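PDB 3I57: mucus binding protein from Lactobacillus reuteri, which probably helps the bacterium adhere to mucus as a cell-wall-anchored surface protein, this repeat of which also binds immunoglobulins. Local coordinates for residues Gly92-Thr97 and Asp170-Pro175. Numbering follows the deposited sequence.
Sequences GTKTLT and DAEQGP
L96 and K94, on the same face of strand 93-104, meet the loop 170-175 in two different ways, a worked example of how a strand holds an irregular loop that has yet to join its sheet. The close-packed part belongs to L96. With CG anti to the carbonyl carbon (chi1 -55°), its two methyls part: CD1 lies 3.8 Å from CB of A171, while CD2 rests against the backbone of E172, 3.5 Å from its O. At the T97 end the backbones come close, and CA of G174 makes a CH···O contact of 3.2 Å with O of T97.

Water lines both flanks of this leucine. On one, a kink in the outer part of the K94 chain (chi3 129°) lets NZ donate a hydrogen bond of 2.7 Å to O of A171, from above the carbonyl plane. NZ also hydrogen-bonds O of S169, and a water links it to OE1 of E172, which at 4.3 Å from NZ lies beyond a salt bridge. Both carbonyls would probably lose their ammonium donor, and the E172 carboxylate its water-bridged partner, were K94 replaced by an alanine. On the other flank, a water accepts from N of T97 and N of G174, spanning backbones not yet directly paired.

That pairing begins at the loop's end, where P175 and T99 share a backbone hydrogen bond and strand 176-183 runs parallel to strand 93-104 within the Muc B2-like domain of this beta-grasp repeat; strand 112-127 flanks strand 93-104 antiparallel, its V118 and F120 touching L96.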
loop_
_atom_site.group_PDB
_atom_site.type_symbol
_atom_site.label_atom_id
_atom_site.label_comp_id
_atom_site.label_asym_id
_atom_site.label_seq_id
_atom_site.Cartn_x
_atom_site.Cartn_y
_atom_site.Cartn_z
ATOM N N GLY A 92 -4.244 -4.670 -3.968
ATOM C CA GLY A 92 -5.542 -4.465 -3.318
ATOM C C GLY A 92 -6.536 -5.609 -3.455
ATOM O O GLY A 92 -7.691 -5.486 -3.055
ATOM N N THR A 93 -6.079 -6.731 -4.008
ATOM C CA THR A 93 -6.954 -7.852 -4.270
ATOM C C THR A 93 -6.308 -9.152 -3.837
ATOM O O THR A 93 -5.087 -9.248 -3.762
ATOM C CB THR A 93 -7.311 -7.942 -5.770
ATOM O OG1 THR A 93 -6.112 -8.031 -6.562
ATOM C CG2 THR A 93 -8.085 -6.708 -6.180
ATOM N N LYS A 94 -7.119 -10.153 -3.512
ATOM C CA LYS A 94 -6.574 -11.501 -3.382
ATOM C C LYS A 94 -7.651 -12.496 -3.775
ATOM O O LYS A 94 -8.830 -12.243 -3.556
ATOM C CB LYS A 94 -5.975 -11.752 -1.984
ATOM C CG LYS A 94 -6.764 -12.634 -1.035
ATOM C CD LYS A 94 -6.008 -12.831 0.264
ATOM C CE LYS A 94 -6.928 -12.511 1.431
ATOM N NZ LYS A 94 -6.341 -12.955 2.708
ATOM N N THR A 95 -7.237 -13.609 -4.369
ATOM C CA THR A 95 -8.184 -14.629 -4.801
ATOM C C THR A 95 -7.828 -15.950 -4.107
ATOM O O THR A 95 -6.666 -16.386 -4.124
ATOM C CB THR A 95 -8.174 -14.750 -6.333
ATOM O OG1 THR A 95 -8.598 -13.502 -6.912
ATOM C CG2 THR A 95 -9.102 -15.886 -6.821
ATOM N N LEU A 96 -8.811 -16.547 -3.436
ATOM C CA LEU A 96 -8.613 -17.829 -2.774
ATOM C C LEU A 96 -9.372 -18.926 -3.526
ATOM O O LEU A 96 -10.390 -18.658 -4.165
ATOM C CB LEU A 96 -9.130 -17.798 -1.337
ATOM C CG LEU A 96 -8.592 -16.721 -0.398
ATOM C CD1 LEU A 96 -9.122 -16.996 1.018
ATOM C CD2 LEU A 96 -7.076 -16.769 -0.398
ATOM N N THR A 97 -8.886 -20.160 -3.405
ATOM C CA THR A 97 -9.466 -21.271 -4.140
ATOM C C THR A 97 -9.937 -22.368 -3.190
ATOM O O THR A 97 -9.205 -22.795 -2.286
ATOM C CB THR A 97 -8.432 -21.881 -5.129
ATOM O OG1 THR A 97 -8.058 -20.898 -6.088
ATOM C CG2 THR A 97 -9.005 -23.099 -5.867
ATOM N N ASP A 170 -9.115 -13.024 6.388
ATOM C CA ASP A 170 -7.788 -13.309 6.953
ATOM C C ASP A 170 -7.155 -14.596 6.432
ATOM O O ASP A 170 -5.980 -14.863 6.700
ATOM C CB ASP A 170 -7.770 -13.263 8.490
ATOM C CG ASP A 170 -8.729 -14.268 9.147
ATOM O OD1 ASP A 170 -9.540 -14.919 8.471
ATOM O OD2 ASP A 170 -8.640 -14.407 10.364
ATOM N N ALA A 171 -7.901 -15.389 5.665
ATOM C CA ALA A 171 -7.358 -16.658 5.188
ATOM C C ALA A 171 -6.342 -16.446 4.081
ATOM O O ALA A 171 -6.534 -15.580 3.217
ATOM C CB ALA A 171 -8.469 -17.616 4.689
ATOM N N GLU A 172 -5.271 -17.220 4.130
ATOM C CA GLU A 172 -4.247 -17.147 3.089
ATOM C C GLU A 172 -4.525 -18.185 1.995
ATOM O O GLU A 172 -4.043 -18.051 0.878
ATOM C CB GLU A 172 -2.862 -17.325 3.676
ATOM C CG GLU A 172 -1.723 -17.020 2.679
ATOM C CD GLU A 172 -1.708 -15.557 2.206
ATOM O OE1 GLU A 172 -2.405 -14.701 2.814
ATOM O OE2 GLU A 172 -0.964 -15.270 1.232
ATOM N N GLN A 173 -5.290 -19.228 2.311
ATOM C CA GLN A 173 -5.720 -20.147 1.250
ATOM C C GLN A 173 -7.146 -20.544 1.520
ATOM O O GLN A 173 -7.594 -20.483 2.670
ATOM C CB GLN A 173 -4.841 -21.393 1.218
ATOM C CG GLN A 173 -4.919 -22.204 2.512
ATOM C CD GLN A 173 -3.719 -23.127 2.673
ATOM O OE1 GLN A 173 -2.581 -22.652 2.804
ATOM N NE2 GLN A 173 -3.960 -24.448 2.648
ATOM N N GLY A 174 -7.854 -20.921 0.459
ATOM C CA GLY A 174 -9.226 -21.419 0.591
ATOM C C GLY A 174 -9.226 -22.835 1.141
ATOM O O GLY A 174 -8.164 -23.410 1.371
ATOM N N PRO A 175 -10.413 -23.408 1.385
ATOM C CA PRO A 175 -10.452 -24.717 2.052
ATOM C C PRO A 175 -10.187 -25.839 1.078
ATOM O O PRO A 175 -10.513 -25.715 -0.100
ATOM C CB PRO A 175 -11.907 -24.822 2.519
ATOM C CG PRO A 175 -12.682 -24.047 1.479
ATOM C CD PRO A 175 -11.760 -22.860 1.145
HETATM O O HOH W 1 -3.656 -11.917 2.547
HETATM O O HOH W 2 -7.890 -25.242 -2.047
HETATM O O HOH W 3 -6.432 -20.866 -2.000
#